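Local coordinates for DUF574 domain-containing protein (Thermobifida fusca, PDB 2QE6) that binds S-adenosylmethionine and is probably a methyltransferase of the Rossmann-like class, with a substrate that is not known, at residues K20-I23 / A24-Y27; D35-E38 / A39-A42; L208-I211 / T212-L216. The protein carries 1 engineered substitution. One frame throughout, in Å; residues are numbered along the deposited sequence.

Interaction 1 (K20-I23 / A24-Y27). Engineered in segment 24-27: V26 (natural residue Ala). With SAM (S-adenosylmethionine), chain F.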
loop_
_atom_site.group_PDB
_atom_site.type_symbol
_atom_site.label_atom_id
_atom_site.label_comp_id
_atom_site.label_asym_id
_atom_site.label_seq_id
_atom_site.Cartn_x
_atom_site.Cartn_y
_atom_site.Cartn_z
ATOM N N LYS A 20 -4.742 5.265 -21.444
ATOM C CA LYS A 20 -5.055 6.028 -20.223
ATOM C C LYS A 20 -4.134 5.454 -19.132
ATOM O O LYS A 20 -4.025 4.237 -18.992
ATOM C CB LYS A 20 -6.542 5.861 -19.796
ATOM C CG LYS A 20 -7.589 6.640 -20.635
ATOM N N PRO A 21 -3.472 6.322 -18.344
ATOM C CA PRO A 21 -2.663 5.714 -17.280
ATOM C C PRO A 21 -3.503 5.146 -16.161
ATOM O O PRO A 21 -4.628 5.590 -15.965
ATOM C CB PRO A 21 -1.828 6.884 -16.757
ATOM C CG PRO A 21 -2.646 8.092 -17.026
ATOM C CD PRO A 21 -3.377 7.790 -18.356
ATOM N N THR A 22 -2.963 4.194 -15.409
ATOM C CA THR A 22 -3.589 3.767 -14.146
ATOM C C THR A 22 -2.582 3.934 -13.004
ATOM O O THR A 22 -1.363 3.939 -13.223
ATOM C CB THR A 22 -4.046 2.318 -14.168
ATOM O OG1 THR A 22 -2.926 1.467 -13.919
ATOM C CG2 THR A 22 -4.680 1.921 -15.532
ATOM N N ILE A 23 -3.095 3.989 -11.781
ATOM C CA ILE A 23 -2.255 4.122 -10.579
ATOM C C ILE A 23 -1.272 2.991 -10.454
ATOM O O ILE A 23 -0.071 3.224 -10.286
ATOM C CB ILE A 23 -3.085 4.256 -9.265
ATOM C CG1 ILE A 23 -3.940 5.558 -9.289
ATOM C CG2 ILE A 23 -2.115 4.311 -8.081
ATOM C CD1 ILE A 23 -5.197 5.609 -8.273
ATOM N N ALA A 24 -1.754 1.768 -10.578
ATOM C CA ALA A 24 -0.863 0.616 -10.435
ATOM C C ALA A 24 0.280 0.638 -11.435
ATOM O O ALA A 24 1.422 0.374 -11.071
ATOM C CB ALA A 24 -1.651 -0.712 -10.557
ATOM N N ARG A 25 -0.041 0.930 -12.699
ATOM C CA ARG A 25 0.930 0.916 -13.780
ATOM C C ARG A 25 1.935 2.026 -13.726
ATOM O O ARG A 25 3.112 1.823 -14.020
ATOM C CB ARG A 25 0.223 0.911 -15.129
ATOM C CG ARG A 25 -0.589 -0.338 -15.338
ATOM C CD ARG A 25 -1.595 -0.152 -16.467
ATOM N NE ARG A 25 -2.777 -0.998 -16.284
ATOM C CZ ARG A 25 -3.816 -1.014 -17.108
ATOM N NH1 ARG A 25 -3.847 -0.214 -18.173
ATOM N NH2 ARG A 25 -4.831 -1.836 -16.863
ATOM N N VAL A 26 1.507 3.226 -13.342
ATOM C CA VAL A 26 2.438 4.285 -13.141
ATOM C C VAL A 26 3.457 4.039 -11.998
ATOM O O VAL A 26 4.684 4.258 -12.140
ATOM C CB VAL A 26 1.687 5.584 -12.922
ATOM C CG1 VAL A 26 2.690 6.673 -12.606
ATOM C CG2 VAL A 26 0.862 5.949 -14.223
ATOM N N TYR A 27 2.974 3.513 -10.889
ATOM C CA TYR A 27 3.827 3.147 -9.753
ATOM C C TYR A 27 4.764 2.042 -10.198
ATOM O O TYR A 27 5.940 2.080 -9.917
ATOM C CB TYR A 27 2.941 2.703 -8.613
ATOM C CG TYR A 27 3.624 2.393 -7.341
ATOM C CD1 TYR A 27 4.041 3.389 -6.493
ATOM C CD2 TYR A 27 3.813 1.087 -6.951
ATOM C CE1 TYR A 27 4.683 3.086 -5.257
ATOM C CE2 TYR A 27 4.442 0.770 -5.730
ATOM C CZ TYR A 27 4.871 1.786 -4.890
ATOM O OH TYR A 27 5.478 1.501 -3.681
HETATM N N SAM F . 0.337 -0.946 -2.015
HETATM C CA SAM F . 1.447 -0.925 -3.047
HETATM C C SAM F . 2.681 -0.295 -2.440
HETATM O O SAM F . 3.796 -0.592 -2.856
HETATM O OXT SAM F . 2.571 0.547 -1.538
HETATM C CB SAM F . 1.154 -0.152 -4.347
HETATM C CG SAM F . 0.929 1.361 -4.196
HETATM S SD SAM F . 0.383 2.237 -5.700
HETATM C CE SAM F . 0.374 0.785 -6.780
HETATM C "C5'" SAM F . -1.373 2.258 -5.283
HETATM C "C4'" SAM F . -2.277 1.058 -5.596
HETATM O "O4'" SAM F . -3.547 1.243 -4.963
HETATM C "C3'" SAM F . -2.583 0.876 -7.092
HETATM O "O3'" SAM F . -2.310 -0.448 -7.515
HETATM C "C2'" SAM F . -4.049 1.235 -7.278
HETATM O "O2'" SAM F . -4.686 0.609 -8.398
HETATM C "C1'" SAM F . -4.575 0.871 -5.893
HETATM N N9 SAM F . -5.813 1.598 -5.612
HETATM C C8 SAM F . -6.023 2.972 -5.498
HETATM N N7 SAM F . -7.335 3.185 -5.218
HETATM C C5 SAM F . -7.948 1.961 -5.138
HETATM C C6 SAM F . -9.273 1.599 -4.852
HETATM N N6 SAM F . -10.201 2.570 -4.630
HETATM N N1 SAM F . -9.576 0.249 -4.837
HETATM C C2 SAM F . -8.607 -0.744 -5.086
HETATM N N3 SAM F . -7.295 -0.381 -5.379
HETATM C C4 SAM F . -6.993 0.958 -5.386
HETATM O O HOH W 1 -2.429 2.126 -18.945
#
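T22 and R25 meet with the T22 methyl over the face of the R25 guanidinium. T22 CG2 sits above the centre of the group, 3.4 Å from R25 CZ. The extended R25 chain runs obliquely across the threonine side chain. T22 OG1 stands between its own backbone N and carbonyl carbon (chi1 81°), and from there it accepts from R25 N at 3.2 Å. This is the N-cap bond of helix 23-30. D113 fixes the same two side chains: its carboxylate bonds T22 OG1 and forms a salt bridge with R25 NH2. A water in the guanidinium plane joins R25 NH1 to the carbonyl of K20. Behind the cap, P21 CB packs on CG2 of V26, an engineered residue, at 3.8 Å. V26 N and Y27 N bond to T22 O and I23 O, the first i to i+4 bonds of the helix.

On the ligand side, Y27 CG points anti to the backbone N (chi1 -175°), which carries the ring out to S-adenosylmethionine. The ligand SD lies over one ring face, offset toward the rim, 3.6 Å from Y27 CG. Y27 OH makes a weak hydrogen bond to SAM O, a carboxylate oxygen, at 2.8 Å. The hydroxyl also bonds N61. With an alanine here, the sulfonium would probably lose its cover on this side, and N61 and the carboxylate oxygen their hydroxyl partner. I23 CG2 touches ligand C5' at 3.5 Å, and A24 CB borders the ribose. The whole is an N-capped helix start whose first turn forms one wall of the S-adenosylmethionine pocket.

Interaction 2 (D35-E38 / A39-A42)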
loop_
_atom_site.group_PDB
_atom_site.type_symbol
_atom_site.label_atom_id
_atom_site.label_comp_id
_atom_site.label_asym_id
_atom_site.label_seq_id
_atom_site.Cartn_x
_atom_site.Cartn_y
_atom_site.Cartn_z
ATOM N N ASP A 35 5.001 -3.907 -16.285
ATOM C CA ASP A 35 3.547 -3.940 -16.334
ATOM C C ASP A 35 3.026 -2.532 -16.470
ATOM O O ASP A 35 2.477 -1.994 -15.540
ATOM C CB ASP A 35 2.966 -4.586 -15.068
ATOM C CG ASP A 35 3.222 -6.095 -15.006
ATOM O OD1 ASP A 35 4.046 -6.563 -15.802
ATOM O OD2 ASP A 35 2.615 -6.767 -14.148
ATOM N N ASN A 36 3.146 -1.971 -17.664
ATOM C CA ASN A 36 2.737 -0.585 -17.869
ATOM C C ASN A 36 2.671 -0.326 -19.379
ATOM O O ASN A 36 3.217 -1.091 -20.164
ATOM C CB ASN A 36 3.701 0.389 -17.141
ATOM C CG ASN A 36 5.180 0.067 -17.374
ATOM O OD1 ASN A 36 5.691 0.267 -18.456
ATOM N ND2 ASN A 36 5.874 -0.399 -16.334
ATOM N N PHE A 37 1.971 0.711 -19.778
ATOM C CA PHE A 37 1.947 1.092 -21.188
ATOM C C PHE A 37 2.556 2.499 -21.343
ATOM O O PHE A 37 2.955 3.173 -20.358
ATOM C CB PHE A 37 0.514 1.059 -21.748
ATOM C CG PHE A 37 -0.125 -0.304 -21.741
ATOM C CD1 PHE A 37 0.307 -1.299 -22.611
ATOM C CD2 PHE A 37 -1.179 -0.586 -20.867
ATOM C CE1 PHE A 37 -0.289 -2.550 -22.608
ATOM C CE2 PHE A 37 -1.787 -1.823 -20.862
ATOM C CZ PHE A 37 -1.327 -2.822 -21.746
ATOM N N GLU A 38 2.597 2.972 -22.582
ATOM C CA GLU A 38 3.281 4.197 -22.849
ATOM C C GLU A 38 2.681 5.363 -22.054
ATOM O O GLU A 38 3.428 6.177 -21.505
ATOM C CB GLU A 38 3.346 4.513 -24.335
ATOM C CG GLU A 38 4.502 5.419 -24.618
ATOM C CD GLU A 38 4.513 5.911 -26.044
ATOM O OE1 GLU A 38 3.878 5.292 -26.918
ATOM O OE2 GLU A 38 5.168 6.923 -26.272
ATOM N N ALA A 39 1.354 5.375 -21.920
ATOM C CA ALA A 39 0.665 6.456 -21.211
ATOM C C ALA A 39 1.103 6.446 -19.764
ATOM O O ALA A 39 1.222 7.487 -19.146
ATOM C CB ALA A 39 -0.853 6.298 -21.317
ATOM N N ASP A 40 1.373 5.264 -19.212
ATOM C CA ASP A 40 1.838 5.188 -17.827
ATOM C C ASP A 40 3.267 5.696 -17.676
ATOM O O ASP A 40 3.537 6.414 -16.752
ATOM C CB ASP A 40 1.773 3.772 -17.303
ATOM C CG ASP A 40 0.408 3.186 -17.460
ATOM O OD1 ASP A 40 -0.513 3.768 -16.851
ATOM O OD2 ASP A 40 0.276 2.204 -18.206
ATOM N N ARG A 41 4.172 5.246 -18.544
ATOM C CA ARG A 41 5.551 5.736 -18.540
ATOM C C ARG A 41 5.595 7.255 -18.828
ATOM O O ARG A 41 6.341 8.001 -18.183
ATOM C CB ARG A 41 6.378 4.938 -19.522
ATOM C CG ARG A 41 6.505 3.465 -19.091
ATOM C CD ARG A 41 7.403 2.619 -19.961
ATOM N NE ARG A 41 7.031 2.656 -21.372
ATOM C CZ ARG A 41 6.159 1.834 -21.944
ATOM N NH1 ARG A 41 5.537 0.891 -21.249
ATOM N NH2 ARG A 41 5.899 1.971 -23.227
ATOM N N ALA A 42 4.810 7.722 -19.782
ATOM C CA ALA A 42 4.759 9.189 -20.019
ATOM C C ALA A 42 4.370 9.954 -18.743
ATOM O O ALA A 42 4.941 11.002 -18.436
ATOM C CB ALA A 42 3.830 9.544 -21.207
#
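N36 and F37 meet D40 and R41 at the start of helix 38-48, where F37 holds the N-cap position and D40, at N3, supplies the reciprocal half of a capping box. After A39, which takes little part, comes D40. Its OD2 accepts from F37 N at 2.8 Å through the anti lone pair, in a nearly straight bond (168°). The D40 and F37 side chains lie side by side, pointing the same way, and D40 CB packs on N36 CB at 3.9 Å. OD1 is taken by T22 N, so the one carboxylate ties two backbone amides. This would probably favour its charged form.

R41 then folds back over the loop. Its chain bends at chi3 (-55°), which brings one guanidinium face over the peptide between F37 and E38, with E38 CA 3.5 Å from R41 NH2. R41 N and A42 N bond to F37 O and E38 O in the usual helical way. The N36 amide is held at both ends. ND2 bonds G33 O and D28 OD2. At the other end, N36 OD1 receives R41 NH1 at 2.9 Å, in both the carbonyl plane and the guanidinium plane.

Interaction 3 (L208-I211 / T212-L216)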
loop_
_atom_site.group_PDB
_atom_site.type_symbol
_atom_site.label_atom_id
_atom_site.label_comp_id
_atom_site.label_asym_id
_atom_site.label_seq_id
_atom_site.Cartn_x
_atom_site.Cartn_y
_atom_site.Cartn_z
ATOM N N LEU A 208 2.779 17.223 -6.131
ATOM C CA LEU A 208 2.615 15.796 -6.452
ATOM C C LEU A 208 1.147 15.322 -6.289
ATOM O O LEU A 208 0.573 14.665 -7.164
ATOM C CB LEU A 208 3.536 14.959 -5.578
ATOM C CG LEU A 208 3.351 13.484 -5.824
ATOM C CD1 LEU A 208 3.491 13.138 -7.320
ATOM C CD2 LEU A 208 4.308 12.679 -4.887
ATOM N N ALA A 209 0.523 15.691 -5.182
ATOM C CA ALA A 209 -0.918 15.450 -4.980
ATOM C C ALA A 209 -1.774 16.001 -6.143
ATOM O O ALA A 209 -2.671 15.318 -6.588
ATOM C CB ALA A 209 -1.375 16.006 -3.592
ATOM N N ARG A 210 -1.518 17.238 -6.604
ATOM C CA ARG A 210 -2.244 17.823 -7.723
ATOM C C ARG A 210 -2.039 17.013 -8.996
ATOM O O ARG A 210 -2.997 16.649 -9.661
ATOM C CB ARG A 210 -1.855 19.263 -7.912
ATOM C CG ARG A 210 -2.663 20.089 -8.924
ATOM C CD ARG A 210 -4.125 20.107 -8.555
ATOM N NE ARG A 210 -4.870 20.708 -9.609
ATOM C CZ ARG A 210 -5.014 22.018 -9.714
ATOM N NH1 ARG A 210 -4.347 22.789 -8.899
ATOM N NH2 ARG A 210 -5.701 22.549 -10.721
ATOM N N ILE A 211 -0.802 16.728 -9.354
ATOM C CA ILE A 211 -0.554 15.938 -10.556
ATOM C C ILE A 211 -1.310 14.629 -10.479
ATOM O O ILE A 211 -1.913 14.218 -11.462
ATOM C CB ILE A 211 0.954 15.685 -10.755
ATOM C CG1 ILE A 211 1.636 17.032 -11.053
ATOM C CG2 ILE A 211 1.176 14.646 -11.849
ATOM C CD1 ILE A 211 3.169 16.979 -11.106
ATOM N N THR A 212 -1.311 13.994 -9.314
ATOM C CA THR A 212 -1.943 12.670 -9.163
ATOM C C THR A 212 -3.472 12.842 -9.282
ATOM O O THR A 212 -4.148 12.130 -10.022
ATOM C CB THR A 212 -1.568 12.078 -7.823
ATOM O OG1 THR A 212 -0.138 12.119 -7.698
ATOM C CG2 THR A 212 -2.071 10.660 -7.641
ATOM N N ARG A 213 -4.010 13.820 -8.576
ATOM C CA ARG A 213 -5.461 14.107 -8.657
ATOM C C ARG A 213 -5.879 14.339 -10.112
ATOM O O ARG A 213 -6.853 13.758 -10.595
ATOM C CB ARG A 213 -5.824 15.320 -7.801
ATOM C CG ARG A 213 -7.236 15.824 -7.912
ATOM C CD ARG A 213 -8.248 14.847 -7.353
ATOM N NE ARG A 213 -9.457 15.545 -6.898
ATOM C CZ ARG A 213 -10.657 14.974 -6.751
ATOM N NH1 ARG A 213 -10.875 13.709 -7.067
ATOM N NH2 ARG A 213 -11.672 15.692 -6.346
ATOM N N GLU A 214 -5.164 15.218 -10.799
ATOM C CA GLU A 214 -5.580 15.635 -12.137
ATOM C C GLU A 214 -5.448 14.511 -13.155
ATOM O O GLU A 214 -6.257 14.394 -14.075
ATOM C CB GLU A 214 -4.758 16.814 -12.595
ATOM C CG GLU A 214 -5.002 18.094 -11.800
ATOM C CD GLU A 214 -6.358 18.670 -11.981
ATOM O OE1 GLU A 214 -7.054 18.274 -12.921
ATOM O OE2 GLU A 214 -6.733 19.556 -11.199
ATOM N N ASN A 215 -4.424 13.701 -13.011
ATOM C CA ASN A 215 -4.096 12.684 -14.038
ATOM C C ASN A 215 -4.618 11.302 -13.717
ATOM O O ASN A 215 -4.814 10.489 -14.608
ATOM C CB ASN A 215 -2.591 12.681 -14.274
ATOM C CG ASN A 215 -2.136 13.924 -14.968
ATOM O OD1 ASN A 215 -2.287 14.025 -16.163
ATOM N ND2 ASN A 215 -1.623 14.893 -14.235
ATOM N N LEU A 216 -4.823 11.024 -12.436
ATOM C CA LEU A 216 -5.235 9.687 -11.981
ATOM C C LEU A 216 -6.556 9.677 -11.148
ATOM O O LEU A 216 -7.059 8.615 -10.824
ATOM C CB LEU A 216 -4.097 8.970 -11.244
ATOM C CG LEU A 216 -2.871 8.581 -12.055
ATOM C CD1 LEU A 216 -1.732 8.083 -11.171
ATOM C CD2 LEU A 216 -3.275 7.566 -13.124
#
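T212 overlaps the end of the L208 side chain, with OG1 3.8 Å from L208 CD1, and turns its hydroxyl back onto the main chain. OG1 lies beside its own backbone N (chi1 -52°) and donates to L208 O at 2.7 Å, from above the carbonyl plane. T212 N reaches the same oxygen, so L208 O is gripped twice. The hydroxyl also bonds a 2-methyl-2,4-pentanediol molecule, probably from the crystallisation liquor.

One turn on, I211 O is doubly held too. N215 N and N215 ND2 both donate to it. N215 ND2 is 2.9 Å from I211 O, in the carbonyl plane and on a lone pair. I211 and N215 run side by side, with I211 CG2 3.7 Å from N215 ND2.

On the exposed flank, R210 NE and E214 OE2 form a salt bridge at 2.7 Å. The anti lone pair of OE2 meets the edge of the guanidinium, and NH2 adds a weaker bond. Both chains bend at chi2, and their flat ends stand 48° apart. L208 and A209 pack on L197 of strand 191-197, while I211 and N215 lean on helix 38-48. These are i to i+4 contacts of an amphipathic helix, here the last two turns of helix 203-216.

How the interactions relate
Interactions 1 and 2 cap the starts of two successive helices, and their centres are 7 Å apart. They are joined directly by a probable hydrogen bond from T22 N to D40 OD1 (2.9 Å). D40 CG also packs on R25 CB at 3.3 Å. Interaction 3 comes much later in the chain. Its centre lies 12 Å from that of interaction 1, and the two meet where L216 CD2 is 3.7 Å from T22 C. Interactions 2 and 3 do not touch, with nearest atoms about 6 Å apart. Interaction 1 alone borders S-adenosylmethionine. The N36 and L216 side chains lie about 9 Å and 8 Å from that of Y27, so interactions 2 and 3 both lie near a residue that does.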